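Local coordinates for putative oxidoreductase with NAD(P)-binding Rossmann-fold domain (Clostridium difficile, PDB 3UUW), which is a putative oxidoreductase of the GFO/IDH/MocA family that probably binds NAD(P) through its Rossmann-fold domain, its substrate being unknown, at residues N6-I12 and C67-H73; F34-F38 and I54-I60. One frame throughout, in Å; residues are numbered along the deposited sequence.

Contact 1. Residues N6-I12 and C67-H73; sequences NIKMGMI and CDCIFLH
Strands 8-12 and 69-72 pair in parallel within the five-stranded sheet of the Rossmann domain, their axes 25° apart. The ladder M9/C69, G10/I70, M11/F71 and I12/L72 is carried by backbone bonds zigzagging between the two strands: G10 N to C69 O, F71 N to G10 O, I12 N to F71 O and H73 N to I12 O, the last at 2.8 Å and nearly straight (172°). At the entry to the ladder K8 O takes two donors, D68 N at 2.8 Å and C69 N at 3.2 Å, the latter the more bent. The carboxylate of D68 answers in the reverse direction: K8 N meets D68 OD2 on its anti side, somewhat out of the carboxylate plane, at 2.9 Å, and a water ties the same oxygen to N6 O. The lysine's amine turns instead to K66 O.

On the face of M9 and M11, M9 has CG anti to its backbone N (chi1 -179°), which carries CG to the rim of the F71 ring, 3.7 Å from F71 CD1; SD lies obliquely to that ring in a Met-aromatic contact. M11 crosses H73 at about a right angle, with M11 SD at the imidazole edge, 3.8 Å from H73 CD2, while H73 ND1 is hydrogen-bonded to D96. Helices 269-281 and 16-26 pack on this face. On the other, C67 SG lies 3.4 Å from G10 N, and I12 CG2 touches L72 CD1 at 3.5 Å beneath helix 79-88. The chain leaves 8-12 for 33-38 on one side and returns to 69-72 on the other, the doubly wound topology of a Rossmann-type domain.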
ATOM      1  N   ASN A   6     -21.410  38.400  17.788  1.00 36.50           N
ATOM      2  CA  ASN A   6     -22.557  37.987  18.568  1.00 35.24           C
ATOM      3  C   ASN A   6     -22.171  37.014  19.678  1.00 31.25           C
ATOM      4  O   ASN A   6     -22.561  37.193  20.831  1.00 32.79           O
ATOM      5  CB  ASN A   6     -23.603  37.338  17.639  1.00 35.85           C
ATOM      6  CG  ASN A   6     -24.825  36.810  18.385  1.00 39.07           C
ATOM      7  OD1 ASN A   6     -25.285  35.679  18.140  1.00 45.37           O
ATOM      8  ND2 ASN A   6     -25.362  37.619  19.285  1.00 41.27           N
ATOM      9  N   ILE A   7     -21.415  35.979  19.336  1.00 26.03           N
ATOM     10  CA  ILE A   7     -21.130  34.937  20.297  1.00 22.88           C
ATOM     11  C   ILE A   7     -19.776  35.133  20.998  1.00 22.46           C
ATOM     12  O   ILE A   7     -18.756  35.306  20.347  1.00 22.06           O
ATOM     13  CB  ILE A   7     -21.182  33.541  19.629  1.00 21.15           C
ATOM     14  CG1 ILE A   7     -22.598  33.262  19.099  1.00 24.11           C
ATOM     15  CG2 ILE A   7     -20.718  32.460  20.623  1.00 23.53           C
ATOM     16  CD1 ILE A   7     -22.692  32.018  18.258  1.00 23.02           C
ATOM     17  N   LYS A   8     -19.802  35.088  22.330  1.00 22.03           N
ATOM     18  CA  LYS A   8     -18.619  35.239  23.166  1.00 22.55           C
ATOM     19  C   LYS A   8     -18.231  33.863  23.707  1.00 20.66           C
ATOM     20  O   LYS A   8     -19.030  33.201  24.364  1.00 21.26           O
ATOM     21  CB  LYS A   8     -18.902  36.194  24.331  1.00 22.67           C
ATOM     22  CG  LYS A   8     -19.266  37.634  23.916  1.00 28.24           C
ATOM     23  CD  LYS A   8     -19.408  38.573  25.125  1.00 32.18           C
ATOM     24  CE  LYS A   8     -18.052  39.126  25.609  1.00 37.61           C
ATOM     25  NZ  LYS A   8     -18.072  39.713  27.009  1.00 34.73           N
ATOM     26  N   MET A   9     -17.007  33.441  23.442  1.00 19.31           N
ATOM     27  CA  MET A   9     -16.532  32.128  23.884  1.00 18.55           C
ATOM     28  C   MET A   9     -15.341  32.257  24.817  1.00 19.10           C
ATOM     29  O   MET A   9     -14.473  33.119  24.618  1.00 19.19           O
ATOM     30  CB  MET A   9     -16.164  31.284  22.649  1.00 17.93           C
ATOM     31  CG  MET A   9     -15.669  29.840  22.892  1.00 19.23           C
ATOM     32  SD  MET A   9     -13.935  29.706  23.364  1.00 25.19           S
ATOM     33  CE  MET A   9     -13.139  30.120  21.818  1.00 26.03           C
ATOM     34  N   GLY A  10     -15.294  31.378  25.815  1.00 18.43           N
ATOM     35  CA  GLY A  10     -14.156  31.263  26.707  1.00 18.05           C
ATOM     36  C   GLY A  10     -13.720  29.817  26.710  1.00 18.74           C
ATOM     37  O   GLY A  10     -14.495  28.919  26.359  1.00 18.52           O
ATOM     38  N   MET A  11     -12.499  29.580  27.151  1.00 17.41           N
ATOM     39  CA  MET A  11     -11.970  28.237  27.280  1.00 17.86           C
ATOM     40  C   MET A  11     -11.523  28.009  28.710  1.00 17.91           C
ATOM     41  O   MET A  11     -10.861  28.867  29.291  1.00 19.30           O
ATOM     42  CB  MET A  11     -10.777  28.015  26.333  1.00 18.19           C
ATOM     43  CG  MET A  11     -10.239  26.602  26.360  1.00 15.62           C
ATOM     44  SD  MET A  11      -9.000  26.315  25.068  1.00 21.19           S
ATOM     45  CE  MET A  11     -10.008  26.338  23.605  1.00 21.44           C
ATOM     46  N   ILE A  12     -11.882  26.846  29.266  1.00 17.50           N
ATOM     47  CA  ILE A  12     -11.423  26.443  30.586  1.00 17.48           C
ATOM     48  C   ILE A  12     -10.651  25.139  30.460  1.00 18.96           C
ATOM     49  O   ILE A  12     -11.168  24.143  29.937  1.00 18.61           O
ATOM     50  CB  ILE A  12     -12.612  26.300  31.586  1.00 17.08           C
ATOM     51  CG1 ILE A  12     -13.212  27.679  31.878  1.00 17.68           C
ATOM     52  CG2 ILE A  12     -12.183  25.633  32.861  1.00 19.26           C
ATOM     53  CD1 ILE A  12     -14.519  27.645  32.686  1.00 19.82           C
ATOM     54  N   CYS A  67     -19.016  35.337  29.070  1.00 23.72           N
ATOM     55  CA  CYS A  67     -19.134  34.457  27.895  1.00 22.08           C
ATOM     56  C   CYS A  67     -20.549  33.953  27.681  1.00 21.97           C
ATOM     57  O   CYS A  67     -21.349  33.920  28.620  1.00 23.73           O
ATOM     58  CB  CYS A  67     -18.221  33.228  28.081  1.00 21.54           C
ATOM     59  SG  CYS A  67     -16.475  33.614  28.107  1.00 23.78           S
ATOM     60  N   ASP A  68     -20.859  33.570  26.444  1.00 20.69           N
ATOM     61  CA  ASP A  68     -22.119  32.905  26.117  1.00 19.84           C
ATOM     62  C   ASP A  68     -21.918  31.383  26.113  1.00 19.30           C
ATOM     63  O   ASP A  68     -22.877  30.618  26.274  1.00 18.33           O
ATOM     64  CB  ASP A  68     -22.626  33.351  24.742  1.00 21.22           C
ATOM     65  CG  ASP A  68     -22.866  34.831  24.658  1.00 23.85           C
ATOM     66  OD1 ASP A  68     -23.632  35.347  25.501  1.00 27.09           O
ATOM     67  OD2 ASP A  68     -22.326  35.504  23.728  1.00 24.32           O
ATOM     68  N   CYS A  69     -20.668  30.955  25.927  1.00 17.21           N
ATOM     69  CA  CYS A  69     -20.351  29.534  25.857  1.00 17.05           C
ATOM     70  C   CYS A  69     -18.905  29.285  26.261  1.00 17.98           C
ATOM     71  O   CYS A  69     -18.055  30.189  26.203  1.00 17.81           O
ATOM     72  CB  CYS A  69     -20.613  28.990  24.454  1.00 16.06           C
ATOM     73  SG  CYS A  69     -19.507  29.621  23.150  1.00 18.99           S
ATOM     74  N   ILE A  70     -18.637  28.046  26.659  1.00 16.72           N
ATOM     75  CA  ILE A  70     -17.339  27.628  27.138  1.00 16.88           C
ATOM     76  C   ILE A  70     -16.961  26.283  26.542  1.00 15.98           C
ATOM     77  O   ILE A  70     -17.789  25.365  26.491  1.00 16.84           O
ATOM     78  CB  ILE A  70     -17.350  27.458  28.676  1.00 17.57           C
ATOM     79  CG1 ILE A  70     -17.655  28.792  29.384  1.00 21.85           C
ATOM     80  CG2 ILE A  70     -16.028  26.832  29.194  1.00 18.44           C
ATOM     81  CD1 ILE A  70     -16.515  29.768  29.431  1.00 23.18           C
ATOM     82  N   PHE A  71     -15.709  26.189  26.097  1.00 15.44           N
ATOM     83  CA  PHE A  71     -15.048  24.919  25.747  1.00 14.25           C
ATOM     84  C   PHE A  71     -14.276  24.503  27.002  1.00 15.55           C
ATOM     85  O   PHE A  71     -13.407  25.236  27.493  1.00 16.79           O
ATOM     86  CB  PHE A  71     -14.098  25.084  24.540  1.00 14.28           C
ATOM     87  CG  PHE A  71     -14.794  25.046  23.213  1.00 15.75           C
ATOM     88  CD1 PHE A  71     -15.488  26.137  22.743  1.00 17.11           C
ATOM     89  CD2 PHE A  71     -14.717  23.917  22.419  1.00 16.01           C
ATOM     90  CE1 PHE A  71     -16.127  26.099  21.527  1.00 17.20           C
ATOM     91  CE2 PHE A  71     -15.362  23.873  21.195  1.00 16.21           C
ATOM     92  CZ  PHE A  71     -16.060  24.952  20.757  1.00 14.88           C
ATOM     93  N   LEU A  72     -14.662  23.359  27.552  1.00 15.58           N
ATOM     94  CA  LEU A  72     -14.097  22.818  28.784  1.00 15.78           C
ATOM     95  C   LEU A  72     -13.244  21.577  28.504  1.00 18.83           C
ATOM     96  O   LEU A  72     -13.733  20.549  28.021  1.00 16.45           O
ATOM     97  CB  LEU A  72     -15.244  22.461  29.736  1.00 16.71           C
ATOM     98  CG  LEU A  72     -14.849  21.815  31.037  1.00 17.59           C
ATOM     99  CD1 LEU A  72     -13.988  22.740  31.880  1.00 17.12           C
ATOM    100  CD2 LEU A  72     -16.118  21.423  31.797  1.00 19.87           C
ATOM    101  N   HIS A  73     -11.960  21.679  28.815  1.00 20.97           N
ATOM    102  CA  HIS A  73     -11.015  20.599  28.508  1.00 23.40           C
ATOM    103  C   HIS A  73     -10.299  20.152  29.753  1.00 26.07           C
ATOM    104  O   HIS A  73      -9.131  19.792  29.703  1.00 30.58           O
ATOM    105  CB  HIS A  73     -10.004  21.048  27.431  1.00 22.90           C
ATOM    106  CG  HIS A  73     -10.639  21.693  26.242  1.00 20.07           C
ATOM    107  ND1 HIS A  73     -11.442  21.006  25.354  1.00 22.07           N
ATOM    108  CD2 HIS A  73     -10.601  22.970  25.800  1.00 19.73           C
ATOM    109  CE1 HIS A  73     -11.884  21.837  24.430  1.00 22.19           C
ATOM    110  NE2 HIS A  73     -11.386  23.035  24.672  1.00 22.00           N
TER
HETATM  111  O   HOH W   1     -24.279  36.984  22.646  1.00 59.49           O

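Contact 2. Residues F34-F38 and I54-I60; sequences FVGAF and IMPFDSI
A37 and P56 form a single backbone bridge between strand 33-38 and the irregular run 54-60, A37 supplying both of its own backbone groups and the residues on either side of P56 the partners: A37 N donates to M55 O at 3.1 Å, and F57 N to A37 O at 3.0 Å (163° at the hydrogen). A water extends the link toward I54, donating to F34 O and accepting from M55 N. G36 passes so near the loop that its CA is 3.0 Å from M55 O.

I54 spreads its two branches over the strand. CG2 rests on G36 CA at 3.5 Å, whereas CD1 stands over one face of the F34 ring, 3.6 Å from the centroid and 16° off the normal, a CH-pi contact. R53 of a second subunit packs on both side chains. Strand 33-38 is the second strand of the Rossmann domain and an outermost one of its sheet within the chain; 54-60 runs along its outer side between helices 42-52 and 60-64.

F57 lies across the strand, the rim atom CE1 facing V35 O and CZ reaching V35 CG1 at 4.0 Å. Farther on, F38 holds CG anti to its backbone N (chi1 166°), sending the ring into the bend at 57-60. F57 O comes to the edge of the F38 ring, in its plane, 3.3 Å from F38 CD1, while S59 CA and I60 N cover one face. S59 occupies the N-cap position of helix 60-64, its OG bonded to S62 OG.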
ATOM      1  N   PHE A  34     -13.177  35.428  21.056  1.00 21.00           N
ATOM      2  CA  PHE A  34     -12.454  34.610  22.047  1.00 21.34           C
ATOM      3  C   PHE A  34     -12.173  35.543  23.241  1.00 22.67           C
ATOM      4  O   PHE A  34     -11.162  36.247  23.290  1.00 22.49           O
ATOM      5  CB  PHE A  34     -11.164  34.028  21.449  1.00 21.08           C
ATOM      6  CG  PHE A  34     -10.653  32.785  22.153  1.00 20.39           C
ATOM      7  CD1 PHE A  34     -10.821  32.598  23.511  1.00 22.74           C
ATOM      8  CD2 PHE A  34      -9.955  31.831  21.448  1.00 20.64           C
ATOM      9  CE1 PHE A  34     -10.329  31.440  24.140  1.00 19.79           C
ATOM     10  CE2 PHE A  34      -9.455  30.688  22.066  1.00 22.26           C
ATOM     11  CZ  PHE A  34      -9.654  30.492  23.422  1.00 20.19           C
ATOM     12  N   VAL A  35     -13.119  35.564  24.173  1.00 21.87           N
ATOM     13  CA  VAL A  35     -13.088  36.489  25.304  1.00 23.32           C
ATOM     14  C   VAL A  35     -11.937  36.280  26.265  1.00 21.93           C
ATOM     15  O   VAL A  35     -11.359  37.255  26.771  1.00 22.86           O
ATOM     16  CB  VAL A  35     -14.430  36.401  26.083  1.00 24.07           C
ATOM     17  CG1 VAL A  35     -14.351  37.139  27.431  1.00 27.32           C
ATOM     18  CG2 VAL A  35     -15.548  36.929  25.225  1.00 25.41           C
ATOM     19  N   GLY A  36     -11.608  35.022  26.530  1.00 20.34           N
ATOM     20  CA  GLY A  36     -10.551  34.720  27.470  1.00 19.94           C
ATOM     21  C   GLY A  36     -10.426  33.257  27.781  1.00 18.53           C
ATOM     22  O   GLY A  36     -11.177  32.424  27.269  1.00 18.10           O
ATOM     23  N   ALA A  37      -9.478  32.947  28.661  1.00 19.90           N
ATOM     24  CA  ALA A  37      -9.230  31.579  29.029  1.00 18.87           C
ATOM     25  C   ALA A  37      -8.750  31.491  30.475  1.00 21.00           C
ATOM     26  O   ALA A  37      -8.144  32.422  30.993  1.00 22.21           O
ATOM     27  CB  ALA A  37      -8.183  30.954  28.082  1.00 20.03           C
ATOM     28  N   PHE A  38      -9.043  30.362  31.103  1.00 20.47           N
ATOM     29  CA  PHE A  38      -8.637  30.093  32.458  1.00 21.53           C
ATOM     30  C   PHE A  38      -8.134  28.674  32.534  1.00 22.50           C
ATOM     31  O   PHE A  38      -8.686  27.764  31.896  1.00 20.29           O
ATOM     32  CB  PHE A  38      -9.806  30.249  33.445  1.00 22.18           C
ATOM     33  CG  PHE A  38      -9.510  29.660  34.809  1.00 22.09           C
ATOM     34  CD1 PHE A  38      -8.779  30.372  35.741  1.00 23.50           C
ATOM     35  CD2 PHE A  38      -9.879  28.358  35.111  1.00 23.46           C
ATOM     36  CE1 PHE A  38      -8.467  29.810  36.970  1.00 23.10           C
ATOM     37  CE2 PHE A  38      -9.581  27.792  36.323  1.00 26.99           C
ATOM     38  CZ  PHE A  38      -8.875  28.514  37.259  1.00 24.59           C
ATOM     39  N   ILE A  54      -4.794  36.279  24.000  1.00 24.44           N
ATOM     40  CA  ILE A  54      -6.077  36.062  24.625  1.00 23.25           C
ATOM     41  C   ILE A  54      -5.972  36.607  26.046  1.00 24.06           C
ATOM     42  O   ILE A  54      -4.903  36.558  26.659  1.00 24.19           O
ATOM     43  CB  ILE A  54      -6.438  34.558  24.686  1.00 24.15           C
ATOM     44  CG1 ILE A  54      -6.567  33.961  23.283  1.00 25.69           C
ATOM     45  CG2 ILE A  54      -7.773  34.359  25.382  1.00 23.82           C
ATOM     46  CD1 ILE A  54      -6.675  32.436  23.283  1.00 29.92           C
ATOM     47  N   MET A  55      -7.085  37.107  26.560  0.60 23.74           N
ATOM     48  CA  MET A  55      -7.134  37.657  27.909  0.60 24.72           C
ATOM     49  C   MET A  55      -7.178  36.522  28.932  0.60 23.37           C
ATOM     50  O   MET A  55      -8.050  35.665  28.859  0.60 22.10           O
ATOM     51  CB  MET A  55      -8.386  38.527  28.063  0.60 25.69           C
ATOM     52  CG  MET A  55      -8.571  39.151  29.439  0.60 29.17           C
ATOM     53  SD  MET A  55      -7.268  40.319  29.873  0.60 34.05           S
ATOM     54  CE  MET A  55      -7.490  41.556  28.599  0.60 35.96           C
ATOM     55  N   PRO A  56      -6.222  36.495  29.876  1.00 23.86           N
ATOM     56  CA  PRO A  56      -6.288  35.485  30.940  1.00 23.36           C
ATOM     57  C   PRO A  56      -7.286  35.900  32.024  1.00 23.51           C
ATOM     58  O   PRO A  56      -7.356  37.091  32.391  1.00 26.02           O
ATOM     59  CB  PRO A  56      -4.876  35.468  31.508  1.00 24.91           C
ATOM     60  CG  PRO A  56      -4.337  36.820  31.243  1.00 25.20           C
ATOM     61  CD  PRO A  56      -5.015  37.333  29.989  1.00 24.26           C
ATOM     62  N   PHE A  57      -8.041  34.935  32.537  1.00 23.49           N
ATOM     63  CA  PHE A  57      -8.987  35.170  33.631  1.00 24.34           C
ATOM     64  C   PHE A  57      -8.522  34.416  34.885  1.00 26.39           C
ATOM     65  O   PHE A  57      -7.854  33.389  34.800  1.00 24.74           O
ATOM     66  CB  PHE A  57     -10.408  34.764  33.230  1.00 24.63           C
ATOM     67  CG  PHE A  57     -11.139  35.812  32.418  1.00 25.22           C
ATOM     68  CD1 PHE A  57     -10.772  36.085  31.112  1.00 24.41           C
ATOM     69  CD2 PHE A  57     -12.185  36.532  32.975  1.00 26.73           C
ATOM     70  CE1 PHE A  57     -11.437  37.056  30.371  1.00 24.85           C
ATOM     71  CE2 PHE A  57     -12.861  37.502  32.239  1.00 27.35           C
ATOM     72  CZ  PHE A  57     -12.487  37.769  30.938  1.00 25.78           C
ATOM     73  N   ASP A  58      -8.884  34.929  36.046  1.00 27.78           N
ATOM     74  CA  ASP A  58      -8.389  34.359  37.297  1.00 29.89           C
ATOM     75  C   ASP A  58      -9.289  33.282  37.899  1.00 27.68           C
ATOM     76  O   ASP A  58      -8.912  32.660  38.878  1.00 28.84           O
ATOM     77  CB  ASP A  58      -8.095  35.454  38.322  1.00 32.97           C
ATOM     78  CG  ASP A  58      -9.313  36.270  38.685  1.00 37.92           C
ATOM     79  OD1 ASP A  58     -10.448  35.783  38.498  1.00 45.48           O
ATOM     80  OD2 ASP A  58      -9.125  37.413  39.166  1.00 46.64           O
ATOM     81  N   SER A  59     -10.460  33.058  37.308  1.00 25.82           N
ATOM     82  CA  SER A  59     -11.364  32.017  37.798  1.00 25.05           C
ATOM     83  C   SER A  59     -12.386  31.595  36.758  1.00 24.21           C
ATOM     84  O   SER A  59     -12.650  32.314  35.798  1.00 23.22           O
ATOM     85  CB  SER A  59     -12.122  32.495  39.045  1.00 26.06           C
ATOM     86  OG  SER A  59     -13.057  33.510  38.719  1.00 26.15           O
ATOM     87  N   ILE A  60     -12.951  30.412  36.982  1.00 24.01           N
ATOM     88  CA  ILE A  60     -14.023  29.879  36.161  1.00 23.13           C
ATOM     89  C   ILE A  60     -15.194  30.841  36.161  1.00 22.48           C
ATOM     90  O   ILE A  60     -15.778  31.123  35.119  1.00 23.50           O
ATOM     91  CB  ILE A  60     -14.517  28.516  36.722  1.00 23.78           C
ATOM     92  CG1 ILE A  60     -13.476  27.441  36.476  1.00 24.52           C
ATOM     93  CG2 ILE A  60     -15.863  28.107  36.076  1.00 26.20           C
ATOM     94  CD1 ILE A  60     -13.615  26.223  37.409  1.00 29.71           C
TER
HETATM   95  O   HOH W   2      -9.164  37.592  24.453  1.00 27.13           O

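How the contacts relate
Both contacts belong to one parallel sheet: contact 1 joins its inner strands 8-12 and 69-72, and contact 2 adds an irregular loop to the outer side of strand 33-38. The direct tie between them is strand pairing, with M9 O 2.8 Å from V35 N and M11 O 3.0 Å from F38 N, probable hydrogen bonds; K8 CE also packs on V35 CG2. Of the touching residues, 11 of 14 are buried in contact 1 but 4 of 12 in contact 2. The chemistry follows: a continuous ladder flanked by Met-aromatic and aliphatic packing, its one water at the strand entry, against a single bridge, a water and CH-pi packing on phenylalanine faces, where a second subunit reaches F34 and I54.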